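Local coordinates for copper-containing nitrite reductase (Thermus scotoductus, PDB 6HBE), which probably reduces nitrite to nitric oxide at its copper centres, as a homotrimer of three-domain subunits, at residues 194-199 against 282-287; 142-147 against 252-257; 153-158 against 289-294. One frame throughout, in Å; residues are numbered along the deposited sequence.

Contact 1 (194-199 against 282-287); sequences VRPGDY and AKKDAP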
# COMPACT_ATOMS: atom_id res chain seq x y z
N VAL C 194 -0.68 32.29 11.65
CA VAL C 194 0.45 32.83 10.90
C VAL C 194 0.04 34.19 10.30
O VAL C 194 -1.13 34.53 10.31
CB VAL C 194 0.93 31.87 9.77
CG1 VAL C 194 1.31 30.48 10.34
CG2 VAL C 194 -0.08 31.76 8.62
N ARG C 195 1.01 34.94 9.81
CA ARG C 195 0.76 36.21 9.11
C ARG C 195 1.16 36.11 7.62
O ARG C 195 2.22 35.53 7.30
CB ARG C 195 1.60 37.34 9.72
CG ARG C 195 1.38 37.58 11.20
CD ARG C 195 2.21 38.78 11.67
NE ARG C 195 2.15 38.91 13.12
CZ ARG C 195 3.12 39.41 13.91
NH1 ARG C 195 4.29 39.85 13.40
NH2 ARG C 195 2.93 39.44 15.23
N PRO C 196 0.39 36.78 6.73
CA PRO C 196 0.86 36.95 5.36
C PRO C 196 2.25 37.55 5.32
O PRO C 196 2.55 38.41 6.16
CB PRO C 196 -0.18 37.90 4.75
CG PRO C 196 -1.40 37.69 5.55
CD PRO C 196 -0.92 37.43 6.95
N GLY C 197 3.11 37.05 4.43
CA GLY C 197 4.53 37.40 4.38
C GLY C 197 5.47 36.70 5.36
O GLY C 197 6.66 36.84 5.22
N ASP C 198 4.98 35.96 6.36
CA ASP C 198 5.89 35.23 7.29
C ASP C 198 6.82 34.26 6.56
O ASP C 198 6.39 33.52 5.63
CB ASP C 198 5.09 34.36 8.29
CG ASP C 198 4.66 35.09 9.53
OD1 ASP C 198 5.13 36.22 9.80
OD2 ASP C 198 3.81 34.50 10.24
N TYR C 199 8.08 34.23 7.00
CA TYR C 199 9.02 33.16 6.63
C TYR C 199 8.82 31.97 7.59
O TYR C 199 9.16 32.05 8.78
CB TYR C 199 10.46 33.70 6.65
CG TYR C 199 11.61 32.70 6.72
CD1 TYR C 199 11.50 31.38 6.23
CD2 TYR C 199 12.85 33.10 7.25
CE1 TYR C 199 12.56 30.49 6.32
CE2 TYR C 199 13.92 32.21 7.34
CZ TYR C 199 13.78 30.91 6.85
OH TYR C 199 14.86 30.06 6.95
N ALA C 282 -3.93 32.42 8.24
CA ALA C 282 -3.13 33.62 8.00
C ALA C 282 -4.00 34.86 8.24
O ALA C 282 -5.08 35.01 7.61
CB ALA C 282 -2.56 33.62 6.58
N LYS C 283 -3.56 35.70 9.18
CA LYS C 283 -4.22 37.01 9.50
C LYS C 283 -3.16 38.05 9.75
O LYS C 283 -2.17 37.78 10.42
CB LYS C 283 -5.07 36.92 10.76
CG LYS C 283 -6.29 36.06 10.59
CD LYS C 283 -7.18 36.09 11.82
CE LYS C 283 -8.44 35.25 11.56
NZ LYS C 283 -8.98 34.73 12.84
N LYS C 284 -3.39 39.25 9.22
CA LYS C 284 -2.43 40.37 9.35
C LYS C 284 -2.08 40.68 10.80
O LYS C 284 -0.93 40.98 11.11
CB LYS C 284 -3.02 41.65 8.71
CG LYS C 284 -3.09 41.65 7.19
CD LYS C 284 -1.70 41.49 6.57
CE LYS C 284 -1.56 42.01 5.14
NZ LYS C 284 -2.46 41.32 4.17
N ASP C 285 -3.04 40.55 11.69
CA ASP C 285 -2.80 40.90 13.12
C ASP C 285 -2.44 39.69 14.02
O ASP C 285 -2.54 39.77 15.25
CB ASP C 285 -4.01 41.70 13.69
CG ASP C 285 -5.35 40.96 13.55
OD1 ASP C 285 -5.37 39.79 13.08
OD2 ASP C 285 -6.40 41.57 13.88
N ALA C 286 -2.02 38.57 13.42
CA ALA C 286 -1.89 37.32 14.19
C ALA C 286 -0.75 37.43 15.20
O ALA C 286 0.37 37.86 14.86
CB ALA C 286 -1.64 36.14 13.25
N PRO C 287 -1.00 36.99 16.45
CA PRO C 287 0.08 36.97 17.43
C PRO C 287 1.13 35.95 17.08
O PRO C 287 0.84 34.95 16.40
CB PRO C 287 -0.62 36.59 18.73
CG PRO C 287 -1.75 35.74 18.27
CD PRO C 287 -2.23 36.42 17.01
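V194 and A282 form a parallel bridge where strand 192-194, an outermost strand of its sheet within the chain, ends beside strand 277-282 in the second cupredoxin domain, and the two segments stay in touch through the turns that follow. The carbonyl of V194 is the centre of the junction: its O accepts the backbone N of K283 at 2.9 Å, and A282 CA lies 3.2 Å from the same O in a CA-H...O contact. The methyl CB of A286 packs against this oxygen as well. With CG1 anti to the carbonyl carbon (chi1 -57°), V194 CG2 falls between that carbon and the backbone N and reaches A282 CB at 3.7 Å.

R195 makes the main polar side-chain contact. Its CG stands anti to the carbonyl carbon (chi1 -58°), and the chain then runs extended to NE; CG and CD pass K283 O and K284 O and deliver the guanidinium to the end of the 283-286 turn. There NE donates to A286 O at 2.7 Å, in the plane of that carbonyl and close to the plane of the guanidinium, while NH2 adds a weak bond to the same oxygen. One acceptor thus holds two donors at the guanidinium edge, which should limit rotation of the group.

P196 lies over the start of this type I turn, its CD close to the K283 carbonyl carbon. The K284 side chain, bent at chi2 and chi4, crosses the proline ring at about a right angle, with both CD and NZ near P196 CG. The type II turn 195-198 is closed by the backbone bond from D198 N to R195 O; the D198 carboxylate, also paired with R288, adds a second tie, OD2 accepting R195 N at 2.9 Å from above its plane.

Contact 2 (142-147 against 252-257); sequences YRMERE and EWRVPP
E252 extends its carboxylate to the first turn of helix 143-148, joining that short helix to strand 248-254 of the second cupredoxin domain. The backbone N of M144 donates to E252 OE1 at 3.0 Å, nearly straight and on the syn side of the carboxylate though 31° out of its plane; E145 N makes a weak bond to OE2. Two N-H groups at the beginning of the helix therefore face one acidic group, and the helix dipole would probably help to stabilise its negative charge. The extended glutamate chain also brings OE2 within 3.2 Å of Y142 CB, at the N-cap position.

M144 covers the carboxylate and continues along the strand. Its CB rests 3.4 Å from E252 CD; with CG anti to the backbone N (chi1 -167°), the chain runs on to put SD 3.9 Å from R254 CG, and the bend at chi3 turns CE toward R254 NE. The thioether and arginine chains pass at a slant.

In the second shell, Y199 and Y226 give their hydroxyls to hydrogen bonds with E252 OE2 and OE1, so the buried carboxylate is gripped from the sheet as well as from the helix. R254 is held by a salt bridge to E223, and W253, on the other side of the strand, bonds through NE1 to N83 of the second subunit. Within the helix, R143 and E147 form a salt bridge one turn apart: R143 NE reaches E147 OE2 at 3.0 Å from above the carboxylate plane.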
# COMPACT_ATOMS: atom_id res chain seq x y z
N TYR C 142 20.40 27.52 6.16
CA TYR C 142 19.55 27.18 5.01
C TYR C 142 19.42 28.41 4.10
O TYR C 142 19.62 29.55 4.54
CB TYR C 142 18.15 26.68 5.48
CG TYR C 142 18.17 25.35 6.25
CD1 TYR C 142 18.35 24.12 5.58
CD2 TYR C 142 18.00 25.31 7.63
CE1 TYR C 142 18.37 22.91 6.29
CE2 TYR C 142 18.02 24.12 8.34
CZ TYR C 142 18.20 22.92 7.68
OH TYR C 142 18.23 21.75 8.42
N ARG C 143 19.09 28.18 2.83
CA ARG C 143 19.16 29.22 1.81
C ARG C 143 18.28 30.46 2.06
O ARG C 143 18.76 31.60 1.88
CB ARG C 143 18.91 28.61 0.43
CG ARG C 143 18.89 29.60 -0.71
CD ARG C 143 19.01 28.89 -2.04
NE ARG C 143 18.41 29.68 -3.10
CZ ARG C 143 18.29 29.27 -4.36
NH1 ARG C 143 18.76 28.09 -4.74
NH2 ARG C 143 17.68 30.06 -5.23
N MET C 144 17.02 30.28 2.48
CA MET C 144 16.12 31.41 2.73
C MET C 144 16.56 32.24 3.95
O MET C 144 16.37 33.45 3.97
CB MET C 144 14.64 30.99 2.87
CG MET C 144 13.65 32.16 2.83
SD MET C 144 11.90 31.64 2.87
CE MET C 144 11.69 31.07 1.17
N GLU C 145 17.11 31.60 4.98
CA GLU C 145 17.69 32.35 6.10
C GLU C 145 18.88 33.20 5.63
O GLU C 145 18.97 34.38 5.95
CB GLU C 145 18.14 31.44 7.25
CG GLU C 145 18.89 32.17 8.37
CD GLU C 145 18.88 31.46 9.73
OE1 GLU C 145 18.30 30.36 9.89
OE2 GLU C 145 19.47 32.03 10.67
N ARG C 146 19.77 32.60 4.85
CA ARG C 146 20.93 33.33 4.32
C ARG C 146 20.45 34.53 3.51
O ARG C 146 20.84 35.67 3.80
CB ARG C 146 21.84 32.42 3.49
CG ARG C 146 23.06 33.15 2.90
CD ARG C 146 24.05 32.25 2.16
NE ARG C 146 23.49 31.65 0.93
CZ ARG C 146 23.11 30.38 0.75
NH1 ARG C 146 23.20 29.46 1.71
NH2 ARG C 146 22.63 30.02 -0.43
N GLU C 147 19.59 34.28 2.52
CA GLU C 147 19.02 35.33 1.64
C GLU C 147 18.28 36.46 2.35
O GLU C 147 18.40 37.61 1.93
CB GLU C 147 18.10 34.72 0.56
CG GLU C 147 18.86 33.91 -0.51
CD GLU C 147 17.94 33.14 -1.46
OE1 GLU C 147 16.72 33.03 -1.21
OE2 GLU C 147 18.41 32.66 -2.49
N GLU C 252 11.39 25.49 3.52
CA GLU C 252 11.30 26.95 3.69
C GLU C 252 10.26 27.51 2.70
O GLU C 252 10.32 27.21 1.51
CB GLU C 252 12.68 27.57 3.41
CG GLU C 252 13.75 27.17 4.40
CD GLU C 252 15.09 27.86 4.10
OE1 GLU C 252 15.62 27.71 2.99
OE2 GLU C 252 15.61 28.56 4.98
N TRP C 253 9.30 28.29 3.20
CA TRP C 253 8.23 28.85 2.40
C TRP C 253 7.77 30.17 3.05
O TRP C 253 7.64 30.24 4.27
CB TRP C 253 7.04 27.83 2.33
CG TRP C 253 5.75 28.31 1.64
CD1 TRP C 253 5.60 28.63 0.32
CD2 TRP C 253 4.45 28.41 2.23
NE1 TRP C 253 4.29 29.00 0.07
CE2 TRP C 253 3.57 28.88 1.22
CE3 TRP C 253 3.96 28.25 3.52
CZ2 TRP C 253 2.21 29.11 1.46
CZ3 TRP C 253 2.61 28.48 3.76
CH2 TRP C 253 1.76 28.92 2.74
N ARG C 254 7.53 31.18 2.23
CA ARG C 254 6.87 32.42 2.68
C ARG C 254 5.38 32.35 2.46
O ARG C 254 4.93 31.96 1.38
CB ARG C 254 7.44 33.64 1.98
CG ARG C 254 8.82 33.97 2.53
CD ARG C 254 9.59 34.92 1.66
NE ARG C 254 10.00 34.33 0.39
CZ ARG C 254 10.97 34.81 -0.39
NH1 ARG C 254 11.66 35.89 -0.05
NH2 ARG C 254 11.25 34.20 -1.53
N VAL C 255 4.62 32.75 3.47
CA VAL C 255 3.17 32.81 3.36
C VAL C 255 2.89 33.95 2.34
O VAL C 255 3.41 35.08 2.53
CB VAL C 255 2.48 33.13 4.71
CG1 VAL C 255 0.97 33.16 4.55
CG2 VAL C 255 2.81 32.10 5.80
N PRO C 256 2.14 33.66 1.26
CA PRO C 256 1.75 34.69 0.29
C PRO C 256 1.04 35.89 0.94
O PRO C 256 0.51 35.79 2.05
CB PRO C 256 0.81 33.95 -0.68
CG PRO C 256 1.27 32.51 -0.61
CD PRO C 256 1.67 32.33 0.82
N PRO C 257 1.02 37.04 0.25
CA PRO C 257 0.50 38.26 0.90
C PRO C 257 -1.02 38.40 0.93
O PRO C 257 -1.54 39.52 0.72
CB PRO C 257 1.16 39.39 0.08
CG PRO C 257 1.42 38.77 -1.26
CD PRO C 257 1.78 37.34 -0.97

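Contact 3 (153-158 against 289-294); sequences DLKLYI and IPEVRA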
# COMPACT_ATOMS: atom_id res chain seq x y z
N ASP C 153 10.24 33.43 11.04
CA ASP C 153 9.21 34.03 11.88
C ASP C 153 8.47 32.99 12.73
O ASP C 153 8.07 33.30 13.83
CB ASP C 153 8.23 34.84 11.02
CG ASP C 153 8.93 36.00 10.30
OD1 ASP C 153 9.56 36.83 10.98
OD2 ASP C 153 8.90 36.08 9.06
N LEU C 154 8.27 31.77 12.22
CA LEU C 154 7.75 30.66 13.03
C LEU C 154 8.32 29.32 12.51
O LEU C 154 8.38 29.09 11.30
CB LEU C 154 6.22 30.65 12.96
CG LEU C 154 5.43 29.66 13.83
CD1 LEU C 154 5.64 29.82 15.34
CD2 LEU C 154 3.97 29.81 13.50
N LYS C 155 8.75 28.47 13.45
CA LYS C 155 9.16 27.08 13.17
C LYS C 155 8.01 26.15 13.54
O LYS C 155 7.41 26.29 14.61
CB LYS C 155 10.40 26.72 13.97
CG LYS C 155 11.65 27.49 13.53
CD LYS C 155 12.83 27.13 14.43
CE LYS C 155 14.15 27.66 13.86
NZ LYS C 155 15.28 27.28 14.74
N LEU C 156 7.75 25.18 12.66
CA LEU C 156 6.68 24.20 12.84
C LEU C 156 7.35 22.82 12.73
O LEU C 156 7.98 22.54 11.71
CB LEU C 156 5.64 24.35 11.75
CG LEU C 156 4.94 25.72 11.61
CD1 LEU C 156 3.95 25.64 10.47
CD2 LEU C 156 4.21 26.11 12.89
N TYR C 157 7.22 22.01 13.78
CA TYR C 157 7.76 20.64 13.83
C TYR C 157 6.60 19.66 13.78
O TYR C 157 5.70 19.69 14.66
CB TYR C 157 8.61 20.45 15.09
CG TYR C 157 9.81 21.39 15.25
CD1 TYR C 157 9.68 22.61 15.92
CD2 TYR C 157 11.07 21.02 14.85
CE1 TYR C 157 10.76 23.45 16.14
CE2 TYR C 157 12.17 21.85 15.07
CZ TYR C 157 12.00 23.08 15.72
OH TYR C 157 13.06 23.94 15.95
N ILE C 158 6.59 18.80 12.75
CA ILE C 158 5.44 17.92 12.47
C ILE C 158 5.86 16.45 12.26
O ILE C 158 6.69 16.17 11.40
CB ILE C 158 4.73 18.37 11.15
CG1 ILE C 158 4.27 19.85 11.21
CG2 ILE C 158 3.53 17.47 10.84
CD1 ILE C 158 3.02 20.06 12.04
N ILE C 289 2.75 32.99 18.18
CA ILE C 289 2.57 31.92 19.16
C ILE C 289 3.87 31.18 19.40
O ILE C 289 4.82 31.33 18.62
CB ILE C 289 1.46 30.94 18.77
CG1 ILE C 289 1.79 30.19 17.45
CG2 ILE C 289 0.13 31.68 18.70
CD1 ILE C 289 1.17 28.80 17.42
N PRO C 290 3.94 30.39 20.48
CA PRO C 290 5.13 29.55 20.65
C PRO C 290 5.24 28.47 19.55
O PRO C 290 4.21 28.05 18.99
CB PRO C 290 4.92 28.89 22.01
CG PRO C 290 3.74 29.56 22.64
CD PRO C 290 2.93 30.15 21.54
N GLU C 291 6.47 28.06 19.25
CA GLU C 291 6.73 27.04 18.22
C GLU C 291 5.88 25.78 18.39
O GLU C 291 5.61 25.32 19.51
CB GLU C 291 8.21 26.72 18.13
CG GLU C 291 8.79 26.05 19.35
CD GLU C 291 10.27 25.69 19.21
OE1 GLU C 291 10.98 26.33 18.42
OE2 GLU C 291 10.68 24.73 19.90
N VAL C 292 5.47 25.20 17.27
CA VAL C 292 4.64 23.99 17.27
C VAL C 292 5.62 22.82 17.40
O VAL C 292 6.45 22.60 16.51
CB VAL C 292 3.80 23.89 15.99
CG1 VAL C 292 3.04 22.55 15.92
CG2 VAL C 292 2.80 25.04 15.95
N ARG C 293 5.56 22.14 18.54
CA ARG C 293 6.43 20.99 18.84
C ARG C 293 5.83 19.66 18.31
O ARG C 293 4.58 19.44 18.34
CB ARG C 293 6.66 20.88 20.36
CG ARG C 293 7.24 22.13 21.02
CD ARG C 293 7.26 22.05 22.55
NE ARG C 293 8.17 21.00 22.98
CZ ARG C 293 9.50 21.04 22.95
NH1 ARG C 293 10.16 22.14 22.61
NH2 ARG C 293 10.19 19.97 23.34
N ALA C 294 6.70 18.74 17.94
CA ALA C 294 6.27 17.46 17.35
C ALA C 294 6.04 16.44 18.44
O ALA C 294 6.74 15.41 18.50
CB ALA C 294 7.28 16.98 16.35
O HOH W 1 13.31 25.15 18.11
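Y157 and E291 meet at an oblique angle, the tyrosine ring and the carboxylate turned 67° against each other. The ring presents its edge: CE1 lies 3.7 Å from E291 OE1, and further down the same edge CD1 comes 3.3 Å from V292 O, which sits in the ring plane. E291 CG stands between its own backbone N and carbonyl carbon (chi1 66°), and from there the chain extends past the ring edge. A water spans the two polar ends, lying 2.5 Å from Y157 OH and donating to E291 OE1 at 2.6 Å. Y203 of the neighbouring strand stacks on the Y157 ring.

The backbones are joined beside it: Y157 N donates to V292 O at 2.9 Å, whereas the return bond from V292 N to K155 O is weak, giving a single bridge centred on L156 and V292.

Away from the tyrosine, L156 and V292 carry the apolar contact. Their side chains lie obliquely to each other and meet through methyls, L156 CD2 to V292 CG2 at 3.5 Å, and both also touch I192. L154, with CG anti to its backbone N (chi1 -174°), swings CD1 to I289 O at 3.7 Å. At the other end A294 CB packs 3.9 Å from Y157 CB, beside M133 of strand 131-137.

Segment 289-294 thus runs roughly along strand 154-163 as a loosely paired neighbour, laid by the linker after strand 277-282 against a sheet of the second cupredoxin domain, in the tandem beta-sandwich fold of copper nitrite reductases.

The three contacts lie 14 to 15 Å apart, centre to centre, on the same side of the chain's centre. Contact 1 touches both others: Y199 CD1 packs 3.4 Å from M144 SD of contact 2, and Y199 O probably hydrogen-bonds to D153 N of contact 3 at 2.9 Å, while G197 N probably donates to V255 O of contact 2 at 2.8 Å. Contacts 2 and 3 do not touch, their nearest atoms being about 6 Å apart, but strands 248-254 and 154-163 flank strand 199-208 in one sheet. All lie away from the annotated metal sites; the W253 side chain in contact 2 is about 13 Å from a bound copper.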